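Local structure of nitroreductase (Bacteroides fragilis NCTC 9343, 3EK3) at residues Y88-I99 against S131-T139; T48-K59 against Y149-H159. The protein binds flavin mononucleotide and probably acts as an NAD(P)H-dependent oxidoreductase of the nitroreductase family. All blocks are in the same frame, centred on the assembly; numbering follows the deposited sequence. Where two conformers were deposited one is given.

Interaction 1: residues Y88-I99 against S131-T139; sequences YCCYYHAPTLVI and SCWINQLGT. With FMN (flavin mononucleotide), chain B.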
loop_
_atom_site.group_PDB
_atom_site.type_symbol
_atom_site.label_atom_id
_atom_site.label_comp_id
_atom_site.label_asym_id
_atom_site.label_seq_id
_atom_site.Cartn_x
_atom_site.Cartn_y
_atom_site.Cartn_z
ATOM N N TYR A 88 14.077 -2.233 -24.281
ATOM C CA TYR A 88 13.411 -2.353 -22.996
ATOM C C TYR A 88 13.710 -1.177 -22.080
ATOM O O TYR A 88 14.891 -0.830 -21.891
ATOM C CB TYR A 88 13.870 -3.629 -22.299
ATOM C CG TYR A 88 13.235 -3.768 -20.946
ATOM C CD1 TYR A 88 11.886 -4.089 -20.817
ATOM C CD2 TYR A 88 13.973 -3.551 -19.795
ATOM C CE1 TYR A 88 11.306 -4.211 -19.555
ATOM C CE2 TYR A 88 13.411 -3.684 -18.544
ATOM C CZ TYR A 88 12.083 -4.006 -18.430
ATOM O OH TYR A 88 11.534 -4.131 -17.176
ATOM N N CYS A 89 12.653 -0.552 -21.569
ATOM C CA CYS A 89 12.745 0.523 -20.589
ATOM C C CYS A 89 11.710 0.250 -19.514
ATOM O O CYS A 89 10.510 0.340 -19.763
ATOM C CB CYS A 89 12.472 1.877 -21.227
ATOM S SG CYS A 89 12.595 3.216 -20.093
ATOM N N CYS A 90 12.174 -0.109 -18.319
ATOM C CA CYS A 90 11.272 -0.512 -17.259
ATOM C C CYS A 90 10.314 0.596 -16.852
ATOM O O CYS A 90 9.217 0.295 -16.401
ATOM C CB CYS A 90 12.030 -1.056 -16.044
ATOM S SG CYS A 90 13.049 0.141 -15.134
ATOM N N TYR A 91 10.690 1.857 -17.040
ATOM C CA TYR A 91 9.833 2.974 -16.614
ATOM C C TYR A 91 9.103 3.643 -17.774
ATOM O O TYR A 91 8.503 4.711 -17.629
ATOM C CB TYR A 91 10.618 4.018 -15.770
ATOM C CG TYR A 91 11.737 4.663 -16.531
ATOM C CD1 TYR A 91 12.964 4.053 -16.623
ATOM C CD2 TYR A 91 11.553 5.832 -17.226
ATOM C CE1 TYR A 91 13.972 4.589 -17.363
ATOM C CE2 TYR A 91 12.560 6.382 -17.965
ATOM C CZ TYR A 91 13.782 5.754 -18.035
ATOM O OH TYR A 91 14.831 6.257 -18.795
ATOM N N TYR A 92 9.106 2.995 -18.936
ATOM C CA TYR A 92 8.304 3.439 -20.073
ATOM C C TYR A 92 8.581 4.868 -20.551
ATOM O O TYR A 92 7.700 5.510 -21.080
ATOM C CB TYR A 92 6.807 3.263 -19.766
ATOM C CG TYR A 92 6.486 1.868 -19.280
ATOM C CD1 TYR A 92 6.640 0.781 -20.107
ATOM C CD2 TYR A 92 6.035 1.657 -17.999
ATOM C CE1 TYR A 92 6.343 -0.524 -19.674
ATOM C CE2 TYR A 92 5.746 0.378 -17.536
ATOM C CZ TYR A 92 5.908 -0.711 -18.372
ATOM O OH TYR A 92 5.607 -1.988 -17.916
ATOM N N HIS A 93 9.805 5.347 -20.372
ATOM C CA HIS A 93 10.207 6.683 -20.774
ATOM C C HIS A 93 9.391 7.784 -20.118
ATOM O O HIS A 93 9.319 8.916 -20.628
ATOM C CB HIS A 93 10.222 6.790 -22.298
ATOM C CG HIS A 93 11.164 5.827 -22.935
ATOM N ND1 HIS A 93 12.529 5.961 -22.828
ATOM C CD2 HIS A 93 10.945 4.692 -23.641
ATOM C CE1 HIS A 93 13.114 4.962 -23.464
ATOM N NE2 HIS A 93 12.176 4.179 -23.964
ATOM N N ALA A 94 8.824 7.482 -18.943
ATOM C CA ALA A 94 8.263 8.512 -18.085
ATOM C C ALA A 94 9.360 9.551 -17.753
ATOM O O ALA A 94 10.528 9.205 -17.611
ATOM C CB ALA A 94 7.684 7.888 -16.806
ATOM N N PRO A 95 8.995 10.850 -17.678
ATOM C CA PRO A 95 10.014 11.872 -17.375
ATOM C C PRO A 95 10.519 11.903 -15.922
ATOM O O PRO A 95 11.576 12.502 -15.641
ATOM C CB PRO A 95 9.280 13.169 -17.740
ATOM C CG PRO A 95 7.894 12.877 -17.480
ATOM C CD PRO A 95 7.690 11.465 -17.937
ATOM N N THR A 96 9.773 11.261 -15.019
ATOM C CA THR A 96 10.070 11.191 -13.576
ATOM C C THR A 96 9.826 9.764 -13.071
ATOM O O THR A 96 8.842 9.122 -13.432
ATOM C CB THR A 96 9.248 12.220 -12.755
ATOM O OG1 THR A 96 9.730 13.534 -13.050
ATOM C CG2 THR A 96 9.375 11.991 -11.222
ATOM N N LEU A 97 10.776 9.267 -12.289
ATOM C CA LEU A 97 10.607 8.041 -11.534
ATOM C C LEU A 97 10.926 8.296 -10.069
ATOM O O LEU A 97 12.017 8.762 -9.746
ATOM C CB LEU A 97 11.550 6.983 -12.063
ATOM C CG LEU A 97 11.426 5.587 -11.483
ATOM C CD1 LEU A 97 10.133 4.908 -11.917
ATOM C CD2 LEU A 97 12.613 4.788 -11.931
ATOM N N VAL A 98 9.989 7.966 -9.192
ATOM C CA VAL A 98 10.211 8.078 -7.750
ATOM C C VAL A 98 10.562 6.706 -7.195
ATOM O O VAL A 98 9.768 5.738 -7.261
ATOM C CB VAL A 98 9.016 8.599 -6.996
ATOM C CG1 VAL A 98 9.362 8.900 -5.531
ATOM C CG2 VAL A 98 8.507 9.848 -7.643
ATOM N N ILE A 99 11.775 6.609 -6.686
ATOM C CA ILE A 99 12.243 5.372 -6.083
ATOM C C ILE A 99 11.852 5.363 -4.606
ATOM O O ILE A 99 12.284 6.226 -3.859
ATOM C CB ILE A 99 13.789 5.261 -6.196
ATOM C CG1 ILE A 99 14.207 5.320 -7.677
ATOM C CG2 ILE A 99 14.300 3.965 -5.535
ATOM C CD1 ILE A 99 15.697 5.492 -7.928
ATOM N N SER A 131 0.527 7.610 -13.969
ATOM C CA SER A 131 1.495 6.902 -13.135
ATOM C C SER A 131 1.463 5.414 -13.395
ATOM O O SER A 131 0.566 4.896 -14.074
ATOM C CB SER A 131 1.216 7.187 -11.658
ATOM O OG SER A 131 -0.069 6.681 -11.283
ATOM N N CYS A 132 2.498 4.747 -12.915
ATOM C CA CYS A 132 2.589 3.282 -12.921
ATOM C C CYS A 132 3.561 2.789 -11.867
ATOM O O CYS A 132 4.602 3.412 -11.660
ATOM C CB CYS A 132 3.059 2.802 -14.302
ATOM S SG CYS A 132 2.854 1.043 -14.688
ATOM N N TRP A 133 3.248 1.646 -11.241
ATOM C CA TRP A 133 4.184 0.929 -10.393
ATOM C C TRP A 133 5.259 0.359 -11.293
ATOM O O TRP A 133 4.960 -0.358 -12.231
ATOM C CB TRP A 133 3.489 -0.238 -9.660
ATOM C CG TRP A 133 4.311 -0.847 -8.585
ATOM C CD1 TRP A 133 5.465 -1.554 -8.727
ATOM C CD2 TRP A 133 4.015 -0.845 -7.181
ATOM N NE1 TRP A 133 5.923 -1.958 -7.507
ATOM C CE2 TRP A 133 5.046 -1.552 -6.532
ATOM C CE3 TRP A 133 2.964 -0.327 -6.417
ATOM C CZ2 TRP A 133 5.078 -1.710 -5.154
ATOM C CZ3 TRP A 133 2.983 -0.490 -5.057
ATOM C CH2 TRP A 133 4.028 -1.206 -4.430
ATOM N N ILE A 134 6.511 0.655 -10.976
ATOM C CA ILE A 134 7.665 0.057 -11.618
ATOM C C ILE A 134 8.390 -0.798 -10.567
ATOM O O ILE A 134 8.915 -0.252 -9.594
ATOM C CB ILE A 134 8.584 1.170 -12.195
ATOM C CG1 ILE A 134 7.736 2.196 -13.009
ATOM C CG2 ILE A 134 9.698 0.568 -12.999
ATOM C CD1 ILE A 134 6.971 1.562 -14.206
ATOM N N ASN A 135 8.368 -2.127 -10.760
ATOM C CA ASN A 135 8.849 -3.092 -9.745
ATOM C C ASN A 135 10.253 -3.617 -9.957
ATOM O O ASN A 135 10.718 -4.412 -9.163
ATOM C CB ASN A 135 7.871 -4.265 -9.665
ATOM C CG ASN A 135 7.752 -4.858 -8.257
ATOM O OD1 ASN A 135 7.816 -4.137 -7.259
ATOM N ND2 ASN A 135 7.522 -6.155 -8.192
ATOM N N GLN A 136 10.952 -3.179 -11.001
ATOM C CA GLN A 136 12.176 -3.868 -11.411
ATOM C C GLN A 136 13.371 -3.627 -10.497
ATOM O O GLN A 136 14.351 -4.377 -10.574
ATOM C CB GLN A 136 12.536 -3.549 -12.866
ATOM C CG GLN A 136 11.632 -4.248 -13.834
ATOM C CD GLN A 136 10.202 -3.796 -13.726
ATOM O OE1 GLN A 136 9.916 -2.597 -13.799
ATOM N NE2 GLN A 136 9.263 -4.760 -13.585
ATOM N N LEU A 137 13.299 -2.648 -9.600
ATOM C CA LEU A 137 14.411 -2.489 -8.613
ATOM C C LEU A 137 14.284 -3.402 -7.366
ATOM O O LEU A 137 15.224 -3.535 -6.610
ATOM C CB LEU A 137 14.561 -1.022 -8.209
ATOM C CG LEU A 137 15.325 -0.135 -9.207
ATOM C CD1 LEU A 137 15.199 1.366 -8.864
ATOM C CD2 LEU A 137 16.784 -0.563 -9.282
ATOM N N GLY A 138 13.143 -4.047 -7.135
ATOM C CA GLY A 138 13.038 -4.939 -5.969
ATOM C C GLY A 138 14.051 -6.054 -5.947
ATOM O O GLY A 138 14.658 -6.324 -4.903
ATOM N N THR A 139 14.219 -6.743 -7.067
ATOM C CA THR A 139 15.126 -7.904 -7.111
ATOM C C THR A 139 16.512 -7.539 -7.642
ATOM O O THR A 139 17.448 -8.380 -7.599
ATOM C CB THR A 139 14.577 -9.007 -7.988
ATOM O OG1 THR A 139 14.376 -8.481 -9.292
ATOM C CG2 THR A 139 13.274 -9.550 -7.422
HETATM N N1 FMN B . 3.120 -2.505 -13.856
HETATM C C2 FMN B . 4.214 -2.450 -14.688
HETATM O O2 FMN B . 4.098 -2.038 -15.846
HETATM N N3 FMN B . 5.457 -2.884 -14.279
HETATM C C4 FMN B . 5.615 -3.381 -13.031
HETATM O O4 FMN B . 6.780 -3.549 -12.634
HETATM C C4A FMN B . 4.509 -3.424 -12.172
HETATM N N5 FMN B . 4.655 -3.905 -10.896
HETATM C C5A FMN B . 3.598 -3.934 -10.009
HETATM C C6 FMN B . 3.803 -4.396 -8.709
HETATM C C7 FMN B . 2.764 -4.401 -7.781
HETATM C C7M FMN B . 3.032 -4.707 -6.308
HETATM C C8 FMN B . 1.515 -3.898 -8.167
HETATM C C8M FMN B . 0.543 -3.460 -7.096
HETATM C C9 FMN B . 1.316 -3.432 -9.471
HETATM C C9A FMN B . 2.349 -3.438 -10.403
HETATM N N10 FMN B . 2.177 -2.992 -11.725
HETATM C C10 FMN B . 3.255 -2.945 -12.576
HETATM C "C1'" FMN B . 0.851 -2.441 -12.191
HETATM C "C2'" FMN B . -0.165 -3.575 -12.370
HETATM O "O2'" FMN B . 0.122 -4.305 -13.549
HETATM C "C3'" FMN B . -1.540 -2.942 -12.500
HETATM O "O3'" FMN B . -1.882 -2.390 -11.248
HETATM C "C4'" FMN B . -2.630 -3.964 -12.878
HETATM O "O4'" FMN B . -2.425 -4.440 -14.202
HETATM C "C5'" FMN B . -4.020 -3.342 -12.773
HETATM O "O5'" FMN B . -4.148 -2.266 -13.693
HETATM P P FMN B . -4.545 -0.767 -13.221
HETATM O O1P FMN B . -5.752 -0.868 -12.373
HETATM O O2P FMN B . -4.668 0.112 -14.479
HETATM O O3P FMN B . -3.461 -0.254 -12.307
HETATM O O HOH W 1 7.841 -2.002 -15.489
#
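The nearest CA atoms are those of Tyr91 and Ile134, 6.2 Å apart, where the turns at Cys89-Ala94 meet the end of strand 130-134; no hydrogen bond joins the two segments. Ile134 CG1 sits beside its backbone N (chi1 -48°), and a further bend at chi2 (-60°) brings CD1 to 3.4 Å from Cys90 O and 3.7 Å from Tyr92 CE2. Ile134 CG2 packs on Cys90 SG, and Leu97 CD1 lies 3.8 Å from Ile134 CG1. Gln136 CG touches Tyr88 OH, and a bend at chi2 turns its amide to the flavin, almost perpendicular to the Tyr88 ring. Tyr92 OH donates to FMN O2 at 2.6 Å, with O2 at the edge of the ring. FMN O4 takes two bonds, from Asn135 N at 2.8 Å and Gln136 NE2 at 2.9 Å. Trp133 lays one ring face over the flavin's dimethylbenzene end. One water accepts from FMN N3 and can donate to two of Cys90 O, Gln136 OE1 and, farther off, Tyr92 OH. Direct touches are van der Waals, centred on Ile134, while the polar link passes through FMN and this water. The donors at O2 and O4 would probably favour negative charge on the reduced flavin's pyrimidine.

Interaction 2: residues T48-K59 against Y149-H159; sequences TWHFTAVCNTVK and YLTSLGVPENH
His159 and His50 meet at one end of a mainly van der Waals contact without direct hydrogen bonds. The His159 ring presents its edge to the strand, with CE1 3.8 Å from His50 CB and His50 N near the ring plane. CE1 also lies 3.0 Å from Thr48 O. Pro156 CG sits over the centre of the His159 ring. Pro156 CD reaches His50 CB at 3.9 Å, so the proline packs on both histidines.

Van der Waals contacts continue along the strand. Thr52 holds CG2 anti to its backbone N and OG1 beside it (chi1 -53°). Its two branches thereby meet different residues: CG2 is 3.5 Å from Leu153 O, and OG1 is 3.8 Å from Val155 CG2. Leu153 spreads its two methyls between Val54 CG2, an apolar contact 4.2 Å from CD1, and Lys59 CD, 3.9 Å from CD2. Tyr149 crosses Lys59 at about a right angle, and its OH lies 3.2 Å from Lys59 CA.

Several side-chain polar ends bond outside the two segments. Tyr149 OH pairs with Glu62, His159 ND1 with Ser101, and His50 NE2 with Thr187 of the second subunit.

Both helix ends carry local caps. Asn56 is the N-cap of helix 57-72, and its OD1 accepts from Lys59 N. Gly154 closes helix 144-153 in a Schellman motif, with positive phi (107°). The turn away from the helix brings Val155 and Pro156 against the strand.

The contact thus packs the end of helix 144-153 and its following loop against strand 50-54 and the start of helix 57-72. Strand 50-54 pairs with strand 96-102 on one edge. Its other edge pairs in parallel with a strand of the second subunit, which carries the sheet across the dimer interface.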
loop_
_atom_site.group_PDB
_atom_site.type_symbol
_atom_site.label_atom_id
_atom_site.label_comp_id
_atom_site.label_asym_id
_atom_site.label_seq_id
_atom_site.Cartn_x
_atom_site.Cartn_y
_atom_site.Cartn_z
ATOM N N THR A 48 10.606 5.471 8.196
ATOM C CA THR A 48 11.977 5.155 7.844
ATOM C C THR A 48 12.186 5.155 6.320
ATOM O O THR A 48 13.307 5.021 5.837
ATOM C CB THR A 48 12.408 3.798 8.449
ATOM O OG1 THR A 48 11.365 2.843 8.213
ATOM C CG2 THR A 48 12.638 3.943 9.931
ATOM N N TRP A 49 11.100 5.288 5.576
ATOM C CA TRP A 49 11.147 5.302 4.112
ATOM C C TRP A 49 11.959 6.480 3.572
ATOM O O TRP A 49 12.208 7.480 4.264
ATOM C CB TRP A 49 9.733 5.368 3.509
ATOM C CG TRP A 49 8.746 6.333 4.183
ATOM C CD1 TRP A 49 9.000 7.583 4.694
ATOM C CD2 TRP A 49 7.369 6.090 4.415
ATOM N NE1 TRP A 49 7.876 8.110 5.228
ATOM C CE2 TRP A 49 6.850 7.215 5.071
ATOM C CE3 TRP A 49 6.507 5.028 4.128
ATOM C CZ2 TRP A 49 5.527 7.295 5.460
ATOM C CZ3 TRP A 49 5.188 5.128 4.497
ATOM C CH2 TRP A 49 4.717 6.246 5.160
ATOM N N HIS A 50 12.361 6.355 2.314
ATOM C CA HIS A 50 12.908 7.474 1.564
ATOM C C HIS A 50 12.285 7.468 0.177
ATOM O O HIS A 50 12.018 6.412 -0.379
ATOM C CB HIS A 50 14.427 7.375 1.408
ATOM C CG HIS A 50 15.088 8.698 1.183
ATOM N ND1 HIS A 50 15.390 9.562 2.215
ATOM C CD2 HIS A 50 15.472 9.320 0.046
ATOM C CE1 HIS A 50 15.929 10.666 1.716
ATOM N NE2 HIS A 50 15.982 10.545 0.402
ATOM N N PHE A 51 12.081 8.671 -0.346
ATOM C CA PHE A 51 11.490 8.903 -1.640
ATOM C C PHE A 51 12.501 9.677 -2.479
ATOM O O PHE A 51 12.749 10.843 -2.205
ATOM C CB PHE A 51 10.215 9.733 -1.489
ATOM C CG PHE A 51 9.262 9.239 -0.404
ATOM C CD1 PHE A 51 8.696 8.002 -0.481
ATOM C CD2 PHE A 51 8.968 10.027 0.711
ATOM C CE1 PHE A 51 7.805 7.561 0.496
ATOM C CE2 PHE A 51 8.077 9.583 1.709
ATOM C CZ PHE A 51 7.517 8.322 1.592
ATOM N N THR A 52 13.092 9.021 -3.478
ATOM C CA THR A 52 14.117 9.620 -4.329
ATOM C C THR A 52 13.495 9.863 -5.697
ATOM O O THR A 52 13.316 8.938 -6.487
ATOM C CB THR A 52 15.387 8.722 -4.424
ATOM O OG1 THR A 52 15.832 8.415 -3.099
ATOM C CG2 THR A 52 16.510 9.460 -5.146
ATOM N N ALA A 53 13.105 11.116 -5.944
ATOM C CA ALA A 53 12.456 11.488 -7.181
ATOM C C ALA A 53 13.514 11.829 -8.220
ATOM O O ALA A 53 14.216 12.825 -8.099
ATOM C CB ALA A 53 11.494 12.667 -6.970
ATOM N N VAL A 54 13.639 10.991 -9.241
ATOM C CA VAL A 54 14.622 11.196 -10.284
ATOM C C VAL A 54 13.925 11.767 -11.516
ATOM O O VAL A 54 13.098 11.095 -12.125
ATOM C CB VAL A 54 15.348 9.894 -10.659
ATOM C CG1 VAL A 54 16.451 10.155 -11.726
ATOM C CG2 VAL A 54 15.948 9.259 -9.410
ATOM N N CYS A 55 14.283 13.006 -11.863
ATOM C CA CYS A 55 13.640 13.758 -12.921
ATOM C C CYS A 55 14.545 13.989 -14.123
ATOM O O CYS A 55 14.215 14.743 -15.004
ATOM C CB CYS A 55 13.227 15.098 -12.357
ATOM S SG CYS A 55 12.124 14.962 -10.953
ATOM N N ASN A 56 15.676 13.312 -14.161
ATOM C CA ASN A 56 16.689 13.591 -15.155
ATOM C C ASN A 56 16.732 12.420 -16.139
ATOM O O ASN A 56 17.004 11.289 -15.762
ATOM C CB ASN A 56 18.013 13.752 -14.411
ATOM C CG ASN A 56 19.138 14.191 -15.302
ATOM O OD1 ASN A 56 19.504 13.495 -16.234
ATOM N ND2 ASN A 56 19.682 15.364 -15.024
ATOM N N THR A 57 16.435 12.694 -17.400
ATOM C CA THR A 57 16.338 11.645 -18.410
ATOM C C THR A 57 17.611 10.869 -18.573
ATOM O O THR A 57 17.553 9.642 -18.676
ATOM C CB THR A 57 15.886 12.217 -19.747
ATOM O OG1 THR A 57 14.556 12.717 -19.580
ATOM C CG2 THR A 57 15.859 11.155 -20.832
ATOM N N VAL A 58 18.760 11.547 -18.533
ATOM C CA VAL A 58 20.053 10.852 -18.666
ATOM C C VAL A 58 20.240 9.856 -17.541
ATOM O O VAL A 58 20.632 8.720 -17.774
ATOM C CB VAL A 58 21.268 11.820 -18.680
ATOM C CG1 VAL A 58 22.568 11.029 -18.633
ATOM C CG2 VAL A 58 21.245 12.710 -19.897
ATOM N N LYS A 59 19.986 10.274 -16.311
ATOM C CA LYS A 59 20.178 9.370 -15.169
ATOM C C LYS A 59 19.172 8.217 -15.195
ATOM O O LYS A 59 19.500 7.091 -14.833
ATOM C CB LYS A 59 20.065 10.125 -13.851
ATOM C CG LYS A 59 21.060 11.254 -13.699
ATOM C CD LYS A 59 20.933 11.898 -12.330
ATOM C CE LYS A 59 21.530 13.306 -12.285
ATOM N NZ LYS A 59 22.960 13.508 -12.663
ATOM N N TYR A 149 24.719 2.823 -8.415
ATOM C CA TYR A 149 23.916 3.870 -9.063
ATOM C C TYR A 149 22.902 4.464 -8.091
ATOM O O TYR A 149 22.803 5.678 -7.957
ATOM C CB TYR A 149 23.238 3.359 -10.365
ATOM C CG TYR A 149 23.059 4.491 -11.328
ATOM C CD1 TYR A 149 21.972 5.355 -11.193
ATOM C CD2 TYR A 149 24.035 4.792 -12.291
ATOM C CE1 TYR A 149 21.822 6.449 -12.007
ATOM C CE2 TYR A 149 23.900 5.921 -13.137
ATOM C CZ TYR A 149 22.805 6.749 -12.973
ATOM O OH TYR A 149 22.624 7.870 -13.745
ATOM N N LEU A 150 22.185 3.600 -7.375
ATOM C CA LEU A 150 21.187 4.042 -6.390
ATOM C C LEU A 150 21.827 4.931 -5.317
ATOM O O LEU A 150 21.307 5.993 -4.964
ATOM C CB LEU A 150 20.521 2.830 -5.738
ATOM C CG LEU A 150 19.665 1.962 -6.672
ATOM C CD1 LEU A 150 19.145 0.758 -5.891
ATOM C CD2 LEU A 150 18.468 2.778 -7.204
ATOM N N THR A 151 22.956 4.492 -4.811
ATOM C CA THR A 151 23.720 5.282 -3.821
ATOM C C THR A 151 24.074 6.675 -4.329
ATOM O O THR A 151 23.897 7.672 -3.619
ATOM C CB THR A 151 24.960 4.533 -3.421
ATOM O OG1 THR A 151 24.579 3.284 -2.822
ATOM C CG2 THR A 151 25.835 5.370 -2.447
ATOM N N SER A 152 24.486 6.743 -5.596
ATOM C CA SER A 152 24.886 8.011 -6.208
ATOM C C SER A 152 23.669 8.923 -6.339
ATOM O O SER A 152 23.795 10.129 -6.270
ATOM C CB SER A 152 25.537 7.795 -7.581
ATOM O OG SER A 152 24.559 7.678 -8.604
ATOM N N LEU A 153 22.492 8.328 -6.508
ATOM C CA LEU A 153 21.239 9.101 -6.591
ATOM C C LEU A 153 20.749 9.561 -5.222
ATOM O O LEU A 153 19.891 10.421 -5.126
ATOM C CB LEU A 153 20.148 8.263 -7.260
ATOM C CG LEU A 153 20.358 7.998 -8.744
ATOM C CD1 LEU A 153 19.360 6.905 -9.137
ATOM C CD2 LEU A 153 20.172 9.300 -9.576
ATOM N N GLY A 154 21.245 8.953 -4.160
ATOM C CA GLY A 154 20.812 9.334 -2.809
ATOM C C GLY A 154 19.906 8.349 -2.105
ATOM O O GLY A 154 19.395 8.642 -1.030
ATOM N N VAL A 155 19.710 7.169 -2.686
ATOM C CA VAL A 155 19.004 6.093 -1.974
ATOM C C VAL A 155 19.911 5.590 -0.824
ATOM O O VAL A 155 21.093 5.278 -1.035
ATOM C CB VAL A 155 18.669 4.902 -2.895
ATOM C CG1 VAL A 155 17.952 3.801 -2.095
ATOM C CG2 VAL A 155 17.813 5.333 -4.102
ATOM N N PRO A 156 19.391 5.576 0.428
ATOM C CA PRO A 156 20.226 5.098 1.512
ATOM C C PRO A 156 20.756 3.695 1.309
ATOM O O PRO A 156 20.033 2.813 0.869
ATOM C CB PRO A 156 19.291 5.152 2.733
ATOM C CG PRO A 156 18.331 6.185 2.421
ATOM C CD PRO A 156 18.097 6.064 0.917
ATOM N N GLU A 157 22.014 3.507 1.647
ATOM C CA GLU A 157 22.672 2.231 1.421
ATOM C C GLU A 157 22.087 1.083 2.207
ATOM O O GLU A 157 22.265 -0.060 1.811
ATOM C CB GLU A 157 24.160 2.340 1.719
ATOM C CG GLU A 157 24.825 3.268 0.729
ATOM C CD GLU A 157 26.311 3.410 0.930
ATOM O OE1 GLU A 157 27.050 2.444 0.648
ATOM O OE2 GLU A 157 26.729 4.503 1.356
ATOM N N ASN A 158 21.429 1.384 3.325
ATOM C CA ASN A 158 20.794 0.373 4.166
ATOM C C ASN A 158 19.333 0.117 3.805
ATOM O O ASN A 158 18.641 -0.599 4.519
ATOM C CB ASN A 158 20.890 0.787 5.651
ATOM C CG ASN A 158 20.017 1.968 5.977
ATOM O OD1 ASN A 158 20.022 2.961 5.267
ATOM N ND2 ASN A 158 19.233 1.854 7.037
ATOM N N HIS A 159 18.867 0.711 2.714
ATOM C CA HIS A 159 17.494 0.527 2.274
ATOM C C HIS A 159 17.439 -0.491 1.174
ATOM O O HIS A 159 18.400 -0.650 0.408
ATOM C CB HIS A 159 16.950 1.836 1.734
ATOM C CG HIS A 159 16.436 2.765 2.788
ATOM N ND1 HIS A 159 15.517 3.762 2.517
ATOM C CD2 HIS A 159 16.717 2.847 4.111
ATOM C CE1 HIS A 159 15.252 4.416 3.636
ATOM N NE2 HIS A 159 15.970 3.879 4.618
#

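Interaction 1 is the more buried and lies closer to the centre of the chain. Interaction 2 is only partly buried and lies away from the annotated sites. Their centres are 13 Å apart, and they join through the sheet. Strands 96-102 and 50-54 are antiparallel neighbours, with probable hydrogen bonds from Ile99 N to Thr52 O and from Val54 N to Leu97 O, both 2.8 Å. Leu137 also packs on Leu150, linking the segment after strand 130-134 to helix 144-153. In 88-99/131-139, cofactor and water bridge the segments. In 48-59/149-159, packing predominates and several side-chain polar groups bond outside the two segments. Both contacts also touch the second subunit.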